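Local coordinates for chitooligosaccharide oxidase (PDB 6Y0R), which oxidises the C1 hydroxyl of chitooligosaccharides with bicovalently bound FAD, reducing molecular oxygen to hydrogen peroxide and yielding lactones that typically hydrolyse spontaneously, at residues 65-70 against 113-118; 59-64 against 107-112. One frame throughout, in Å; residues are numbered along the deposited sequence.

Contact 1: 65-70 against 113-118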
ATOM      1  N   ALA A  65     -19.108  11.877  -6.771  1.00 22.61           N
ATOM      2  CA  ALA A  65     -18.667  12.728  -7.895  1.00 21.92           C
ATOM      3  C   ALA A  65     -17.741  11.886  -8.788  1.00 25.57           C
ATOM      4  O   ALA A  65     -16.916  11.102  -8.242  1.00 23.21           O
ATOM      5  CB  ALA A  65     -17.974  13.975  -7.421  1.00 25.29           C
ATOM      6  N   VAL A  66     -17.883  12.013 -10.114  1.00 24.69           N
ATOM      7  CA  VAL A  66     -17.105  11.215 -11.093  1.00 26.18           C
ATOM      8  C   VAL A  66     -16.440  12.158 -12.077  1.00 26.15           C
ATOM      9  O   VAL A  66     -16.741  12.193 -13.275  1.00 28.96           O
ATOM     10  CB  VAL A  66     -17.940  10.117 -11.761  1.00 27.98           C
ATOM     11  CG1 VAL A  66     -17.019   9.195 -12.536  1.00 30.00           C
ATOM     12  CG2 VAL A  66     -18.753   9.300 -10.778  1.00 29.17           C
ATOM     13  N   PRO A  67     -15.461  12.947 -11.609  1.00 24.05           N
ATOM     14  CA  PRO A  67     -14.825  13.956 -12.450  1.00 25.05           C
ATOM     15  C   PRO A  67     -13.910  13.369 -13.526  1.00 27.63           C
ATOM     16  O   PRO A  67     -13.251  12.360 -13.314  1.00 26.35           O
ATOM     17  CB  PRO A  67     -13.994  14.791 -11.477  1.00 24.06           C
ATOM     18  CG  PRO A  67     -13.650  13.772 -10.369  1.00 23.27           C
ATOM     19  CD  PRO A  67     -14.881  12.909 -10.247  1.00 22.97           C
ATOM     20  N   THR A  68     -13.864  14.030 -14.677  1.00 26.55           N
ATOM     21  CA  THR A  68     -12.860  13.747 -15.743  1.00 24.46           C
ATOM     22  C   THR A  68     -11.816  14.852 -15.880  1.00 26.22           C
ATOM     23  O   THR A  68     -10.842  14.623 -16.631  1.00 27.88           O
ATOM     24  CB  THR A  68     -13.576  13.515 -17.074  1.00 28.50           C
ATOM     25  OG1 THR A  68     -14.118  14.776 -17.482  1.00 29.42           O
ATOM     26  CG2 THR A  68     -14.691  12.508 -16.953  1.00 29.21           C
ATOM     27  N   THR A  69     -11.954  15.997 -15.192  1.00 24.48           N
ATOM     28  CA  THR A  69     -10.987  17.112 -15.243  1.00 25.62           C
ATOM     29  C   THR A  69     -10.662  17.619 -13.838  1.00 24.17           C
ATOM     30  O   THR A  69     -11.517  17.459 -12.953  1.00 25.66           O
ATOM     31  CB  THR A  69     -11.566  18.297 -16.029  1.00 29.04           C
ATOM     32  OG1 THR A  69     -12.624  18.880 -15.270  1.00 28.61           O
ATOM     33  CG2 THR A  69     -12.128  17.872 -17.362  1.00 29.23           C
ATOM     34  N   VAL A  70      -9.507  18.234 -13.688  1.00 25.42           N
ATOM     35  CA  VAL A  70      -9.090  18.897 -12.423  1.00 26.29           C
ATOM     36  C   VAL A  70     -10.136  19.968 -12.062  1.00 28.80           C
ATOM     37  O   VAL A  70     -10.523  20.057 -10.869  1.00 26.58           O
ATOM     38  CB  VAL A  70      -7.647  19.413 -12.520  1.00 29.61           C
ATOM     39  CG1 VAL A  70      -7.244  20.276 -11.333  1.00 31.64           C
ATOM     40  CG2 VAL A  70      -6.681  18.247 -12.672  1.00 30.29           C
ATOM     41  N   ASP A 113     -11.188   7.160 -10.877  1.00 19.19           N
ATOM     42  CA  ASP A 113     -10.698   6.105 -11.808  1.00 19.35           C
ATOM     43  C   ASP A 113     -11.073   6.414 -13.274  1.00 22.66           C
ATOM     44  O   ASP A 113     -10.582   5.647 -14.130  1.00 20.58           O
ATOM     45  CB  ASP A 113     -11.084   4.680 -11.416  1.00 19.82           C
ATOM     46  CG  ASP A 113     -12.535   4.258 -11.539  1.00 21.61           C
ATOM     47  OD1 ASP A 113     -13.349   5.058 -12.090  1.00 23.25           O
ATOM     48  OD2 ASP A 113     -12.868   3.141 -11.048  1.00 24.75           O
ATOM     49  N   ARG A 114     -11.793   7.503 -13.579  1.00 22.51           N
ATOM     50  CA  ARG A 114     -11.939   7.948 -14.998  1.00 24.07           C
ATOM     51  C   ARG A 114     -10.686   8.699 -15.455  1.00 23.25           C
ATOM     52  O   ARG A 114     -10.530   8.967 -16.671  1.00 24.82           O
ATOM     53  CB  ARG A 114     -13.180   8.830 -15.182  1.00 24.41           C
ATOM     54  CG  ARG A 114     -14.486   8.271 -14.665  1.00 26.48           C
ATOM     55  CD  ARG A 114     -14.868   6.890 -15.143  1.00 26.44           C
ATOM     56  NE  ARG A 114     -16.277   6.613 -14.932  1.00 27.01           N
ATOM     57  CZ  ARG A 114     -16.783   6.061 -13.840  1.00 29.49           C
ATOM     58  NH1 ARG A 114     -18.084   5.879 -13.744  1.00 31.07           N
ATOM     59  NH2 ARG A 114     -15.999   5.691 -12.830  1.00 27.36           N
ATOM     60  N   MET A 115      -9.829   9.125 -14.527  1.00 21.10           N
ATOM     61  CA  MET A 115      -8.627   9.915 -14.823  1.00 21.62           C
ATOM     62  C   MET A 115      -7.393   9.027 -14.603  1.00 23.25           C
ATOM     63  O   MET A 115      -6.941   8.876 -13.459  1.00 21.72           O
ATOM     64  CB  MET A 115      -8.626  11.178 -13.966  1.00 25.56           C
ATOM     65  CG  MET A 115      -9.589  12.211 -14.489  1.00 26.08           C
ATOM     66  SD  MET A 115      -9.491  13.730 -13.478  1.00 28.79           S
ATOM     67  CE  MET A 115     -10.347  13.093 -12.063  1.00 24.02           C
ATOM     68  N   TYR A 116      -6.863   8.452 -15.689  1.00 21.45           N
ATOM     69  CA  TYR A 116      -5.842   7.380 -15.595  1.00 20.17           C
ATOM     70  C   TYR A 116      -4.699   7.683 -16.566  1.00 20.85           C
ATOM     71  O   TYR A 116      -3.953   6.767 -16.917  1.00 20.97           O
ATOM     72  CB  TYR A 116      -6.489   6.005 -15.775  1.00 20.93           C
ATOM     73  CG  TYR A 116      -7.303   5.802 -17.026  1.00 19.92           C
ATOM     74  CD1 TYR A 116      -6.683   5.556 -18.240  1.00 25.84           C
ATOM     75  CD2 TYR A 116      -8.680   5.785 -16.972  1.00 22.48           C
ATOM     76  CE1 TYR A 116      -7.430   5.368 -19.393  1.00 24.98           C
ATOM     77  CE2 TYR A 116      -9.445   5.600 -18.115  1.00 24.74           C
ATOM     78  CZ  TYR A 116      -8.813   5.389 -19.320  1.00 24.34           C
ATOM     79  OH  TYR A 116      -9.588   5.169 -20.424  1.00 30.06           O
ATOM     80  N   SER A 117      -4.492   8.960 -16.905  1.00 22.54           N
ATOM     81  CA  SER A 117      -3.432   9.399 -17.843  1.00 23.48           C
ATOM     82  C   SER A 117      -2.055   9.061 -17.280  1.00 22.60           C
ATOM     83  O   SER A 117      -1.794   9.355 -16.090  1.00 21.61           O
ATOM     84  CB  SER A 117      -3.553  10.888 -18.110  1.00 24.42           C
ATOM     85  OG  SER A 117      -2.425  11.330 -18.822  1.00 28.49           O
ATOM     86  N   VAL A 118      -1.187   8.467 -18.090  1.00 19.80           N
ATOM     87  CA  VAL A 118       0.249   8.300 -17.788  1.00 20.62           C
ATOM     88  C   VAL A 118       1.023   8.981 -18.903  1.00 21.67           C
ATOM     89  O   VAL A 118       0.873   8.520 -20.080  1.00 23.54           O
ATOM     90  CB  VAL A 118       0.615   6.809 -17.725  1.00 19.60           C
ATOM     91  CG1 VAL A 118       2.100   6.643 -17.451  1.00 21.72           C
ATOM     92  CG2 VAL A 118      -0.247   6.047 -16.746  1.00 21.15           C
TER
HETATM   93  O   HOH W   1     -13.031   9.758 -12.203  1.00 23.43           O
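V66 and R114 meet as methyl on guanidinium. CG1 of V66 stands over one face of the flat group, close to its centre, with V66 CG1 to R114 CZ at 3.4 Å. R114 CG also lies 3.4 Å from V66 CG1; the bend at chi2 (-53°) then turns the guanidinium back beneath this methyl. The guanidinium is held from its edge as well. D113 OD1 lies nearly in its plane and takes R114 NH2 at 2.8 Å through the syn lone pair, as part of a salt bridge. D49 is a second acidic partner of NH2, and the other oxygen of D113 pairs with R133.

M115 reaches the other part of the segment 65-70. Its chain is extended as far as SD and then bends at chi3 (-74°). This folds CE back onto P67, 3.8 Å from P67 CG and 3.2 Å from P67 O. SD rests beside the T68 carbonyl. V73 of helix 70-83 also packs on M115.

A water joins the backbones between the two side chains. It donates to P67 O (2.8 Å) and accepts from R114 N (2.9 Å). The loop leading into helix 70-83 thus meets the loop after strand 108-111 by van der Waals packing, part of it against polar groups, and one bridging water. The acidic partners probably keep R114 charged and its plane fixed under V66.

Contact 2: 59-64 against 107-112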
ATOM      1  N   PHE A  59     -19.805   0.679   2.375  1.00 18.96           N
ATOM      2  CA  PHE A  59     -20.236   2.006   2.878  1.00 20.76           C
ATOM      3  C   PHE A  59     -21.058   2.687   1.790  1.00 21.05           C
ATOM      4  O   PHE A  59     -20.941   2.346   0.601  1.00 20.60           O
ATOM      5  CB  PHE A  59     -19.062   2.865   3.355  1.00 20.26           C
ATOM      6  CG  PHE A  59     -18.353   2.342   4.571  1.00 19.09           C
ATOM      7  CD1 PHE A  59     -18.983   2.324   5.814  1.00 18.77           C
ATOM      8  CD2 PHE A  59     -17.046   1.847   4.507  1.00 18.26           C
ATOM      9  CE1 PHE A  59     -18.367   1.793   6.924  1.00 18.43           C
ATOM     10  CE2 PHE A  59     -16.439   1.313   5.634  1.00 18.27           C
ATOM     11  CZ  PHE A  59     -17.075   1.303   6.852  1.00 19.56           C
ATOM     12  N   GLU A  60     -21.931   3.579   2.259  1.00 22.39           N
ATOM     13  CA  GLU A  60     -22.886   4.348   1.439  1.00 22.40           C
ATOM     14  C   GLU A  60     -22.511   5.818   1.533  1.00 20.49           C
ATOM     15  O   GLU A  60     -22.828   6.491   2.516  1.00 23.36           O
ATOM     16  CB  GLU A  60     -24.307   4.077   1.921  1.00 25.24           C
ATOM     17  CG  GLU A  60     -25.332   4.877   1.126  1.00 27.77           C
ATOM     18  CD  GLU A  60     -25.724   4.294  -0.224  1.00 36.09           C
ATOM     19  OE1 GLU A  60     -26.757   4.771  -0.820  1.00 35.35           O
ATOM     20  OE2 GLU A  60     -25.001   3.390  -0.709  1.00 36.87           O
ATOM     21  N   PRO A  61     -21.826   6.362   0.512  1.00 20.01           N
ATOM     22  CA  PRO A  61     -21.565   7.793   0.432  1.00 20.41           C
ATOM     23  C   PRO A  61     -22.874   8.617   0.407  1.00 22.47           C
ATOM     24  O   PRO A  61     -23.904   8.066   0.024  1.00 23.45           O
ATOM     25  CB  PRO A  61     -20.776   7.979  -0.854  1.00 20.92           C
ATOM     26  CG  PRO A  61     -20.200   6.585  -1.138  1.00 22.09           C
ATOM     27  CD  PRO A  61     -21.207   5.605  -0.597  1.00 19.86           C
ATOM     28  N   ALA A  62     -22.771   9.882   0.799  1.00 24.00           N
ATOM     29  CA  ALA A  62     -23.832  10.893   0.568  1.00 25.12           C
ATOM     30  C   ALA A  62     -23.982  11.187  -0.925  1.00 25.36           C
ATOM     31  O   ALA A  62     -25.118  11.448  -1.367  1.00 27.29           O
ATOM     32  CB  ALA A  62     -23.536  12.136   1.366  1.00 26.65           C
ATOM     33  N   ALA A  63     -22.891  11.151  -1.691  1.00 22.95           N
ATOM     34  CA  ALA A  63     -22.820  11.532  -3.106  1.00 23.35           C
ATOM     35  C   ALA A  63     -21.552  10.915  -3.669  1.00 25.25           C
ATOM     36  O   ALA A  63     -20.557  10.767  -2.900  1.00 23.88           O
ATOM     37  CB  ALA A  63     -22.823  13.034  -3.262  1.00 25.42           C
ATOM     38  N   ILE A  64     -21.585  10.585  -4.951  1.00 23.96           N
ATOM     39  CA  ILE A  64     -20.369  10.123  -5.657  1.00 24.10           C
ATOM     40  C   ILE A  64     -20.146  11.058  -6.831  1.00 24.17           C
ATOM     41  O   ILE A  64     -20.966  11.005  -7.792  1.00 29.36           O
ATOM     42  CB  ILE A  64     -20.493   8.652  -6.083  1.00 22.84           C
ATOM     43  CG1 ILE A  64     -20.811   7.723  -4.920  1.00 22.20           C
ATOM     44  CG2 ILE A  64     -19.235   8.247  -6.819  1.00 22.46           C
ATOM     45  CD1 ILE A  64     -20.943   6.251  -5.290  1.00 21.24           C
ATOM     46  N   HIS A 107     -20.028  10.349   3.353  1.00 21.75           N
ATOM     47  CA  HIS A 107     -19.055  11.292   2.776  1.00 19.79           C
ATOM     48  C   HIS A 107     -19.478  11.694   1.365  1.00 17.28           C
ATOM     49  O   HIS A 107     -20.222  10.903   0.734  1.00 20.84           O
ATOM     50  CB  HIS A 107     -17.640  10.684   2.725  1.00 17.19           C
ATOM     51  CG  HIS A 107     -17.014  10.572   4.074  1.00 19.17           C
ATOM     52  ND1 HIS A 107     -15.631  10.716   4.256  1.00 18.48           N
ATOM     53  CD2 HIS A 107     -17.559  10.404   5.310  1.00 20.10           C
ATOM     54  CE1 HIS A 107     -15.391  10.568   5.548  1.00 19.58           C
ATOM     55  NE2 HIS A 107     -16.544  10.373   6.205  1.00 19.90           N
ATOM     56  N   LEU A 108     -18.929  12.795   0.894  1.00 19.06           N
ATOM     57  CA  LEU A 108     -18.815  13.086  -0.549  1.00 21.51           C
ATOM     58  C   LEU A 108     -17.630  12.255  -1.018  1.00 19.41           C
ATOM     59  O   LEU A 108     -16.509  12.574  -0.591  1.00 21.47           O
ATOM     60  CB  LEU A 108     -18.606  14.572  -0.812  1.00 22.48           C
ATOM     61  CG  LEU A 108     -18.176  14.937  -2.243  1.00 23.78           C
ATOM     62  CD1 LEU A 108     -19.129  14.364  -3.263  1.00 27.58           C
ATOM     63  CD2 LEU A 108     -18.049  16.444  -2.401  1.00 26.68           C
ATOM     64  N   MET A 109     -17.894  11.231  -1.819  1.00 18.76           N
ATOM     65  CA  MET A 109     -16.790  10.432  -2.398  1.00 19.32           C
ATOM     66  C   MET A 109     -16.451  10.931  -3.817  1.00 19.85           C
ATOM     67  O   MET A 109     -17.371  11.113  -4.677  1.00 21.29           O
ATOM     68  CB  MET A 109     -17.086   8.934  -2.388  1.00 19.49           C
ATOM     69  CG  MET A 109     -15.865   8.083  -2.807  1.00 20.50           C
ATOM     70  SD  MET A 109     -16.194   6.345  -2.595  1.00 21.43           S
ATOM     71  CE  MET A 109     -17.297   6.089  -3.996  1.00 22.13           C
ATOM     72  N   ILE A 110     -15.193  11.218  -4.038  1.00 18.24           N
ATOM     73  CA  ILE A 110     -14.697  11.700  -5.354  1.00 19.49           C
ATOM     74  C   ILE A 110     -13.999  10.504  -5.990  1.00 21.06           C
ATOM     75  O   ILE A 110     -12.858  10.158  -5.560  1.00 21.23           O
ATOM     76  CB  ILE A 110     -13.854  12.968  -5.229  1.00 20.55           C
ATOM     77  CG1 ILE A 110     -14.651  14.084  -4.511  1.00 22.63           C
ATOM     78  CG2 ILE A 110     -13.373  13.410  -6.601  1.00 21.85           C
ATOM     79  CD1 ILE A 110     -13.914  15.364  -4.330  1.00 22.25           C
ATOM     80  N   GLU A 111     -14.715   9.876  -6.929  1.00 20.22           N
ATOM     81  CA  GLU A 111     -14.222   8.717  -7.714  1.00 19.78           C
ATOM     82  C   GLU A 111     -13.238   9.247  -8.754  1.00 21.47           C
ATOM     83  O   GLU A 111     -13.615  10.103  -9.571  1.00 23.44           O
ATOM     84  CB  GLU A 111     -15.397   7.980  -8.353  1.00 20.69           C
ATOM     85  CG  GLU A 111     -14.957   6.883  -9.298  1.00 20.43           C
ATOM     86  CD  GLU A 111     -14.256   5.744  -8.558  1.00 24.00           C
ATOM     87  OE1 GLU A 111     -14.849   5.206  -7.571  1.00 26.98           O
ATOM     88  OE2 GLU A 111     -13.088   5.474  -8.908  1.00 23.77           O
ATOM     89  N   LEU A 112     -11.994   8.782  -8.769  1.00 18.91           N
ATOM     90  CA  LEU A 112     -10.949   9.322  -9.689  1.00 18.18           C
ATOM     91  C   LEU A 112     -10.598   8.338 -10.825  1.00 17.00           C
ATOM     92  O   LEU A 112      -9.723   8.685 -11.609  1.00 18.98           O
ATOM     93  CB  LEU A 112      -9.681   9.707  -8.918  1.00 19.53           C
ATOM     94  CG  LEU A 112      -9.877  10.788  -7.857  1.00 20.56           C
ATOM     95  CD1 LEU A 112      -8.661  10.933  -6.970  1.00 18.97           C
ATOM     96  CD2 LEU A 112     -10.237  12.117  -8.524  1.00 20.57           C
TER
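M109 N donates to A63 O at 2.9 Å, and the bond is nearly straight (165° at the hydrogen). It is a parallel strand bond, with A63 bridged to L108 and I64 to M109. A62 N donates to H107 O at 2.7 Å, but this bond is more bent (135°). The donor sits above the carbonyl plane of H107. A63 N has no hydrogen-bond partner although it is buried; H107 O, the acceptor of A62, is 3.6 Å away. A weaker CA-H...O contact follows along the strands, from I64 CA to M109 O.

The side chains leave the sheet on both faces. I64 and M109 lie side by side on one of them. The methionine runs out extended, then turns at chi3 (74°), and this places its CE 3.9 Å from I64 CD1. P61 crosses the root of the same side chain, with P61 CG 4.1 Å from M109 CB. E111 follows farther along, its CB against I64 CG2. Its carboxylate is engaged by K90 through a salt bridge and by the backbone N of D113. W46 of helix 44-50 touches P61 and I64. On the opposite face A63 CB meets L108 CD1 at 3.9 Å, and L31 of helix 26-33 packs on both residues.

The CB of H107 points away from 59-64, and its ring nitrogens bond to E104 (NE2) and S88 (ND1). The contact joins the two central strands of the small four-stranded sheet in the FAD-binding domain. Backbone bonds set the register, and mainly apolar side chains pack on both faces.

Overall arrangement
Contact 1 follows contact 2 along both segments, their centres 15 Å apart; contact 2 is a strand pairing, contact 1 a meeting of loops. Residue A65 continues the parallel pairing of contact 2: A65 N lies 2.8 Å from M109 O, and A65 O lies 2.8 Å from E111 N, both probable hydrogen bonds. Beyond A65 and E111 both segments pass into the loops of contact 1. P67 packs back on the strand, with P67 CG 3.8 Å from I110 CG2. FAD lies near both contacts: L112 belongs to its pocket and touches it, while the side chains of E111 and M115 are about 7 and 8 Å from the cofactor.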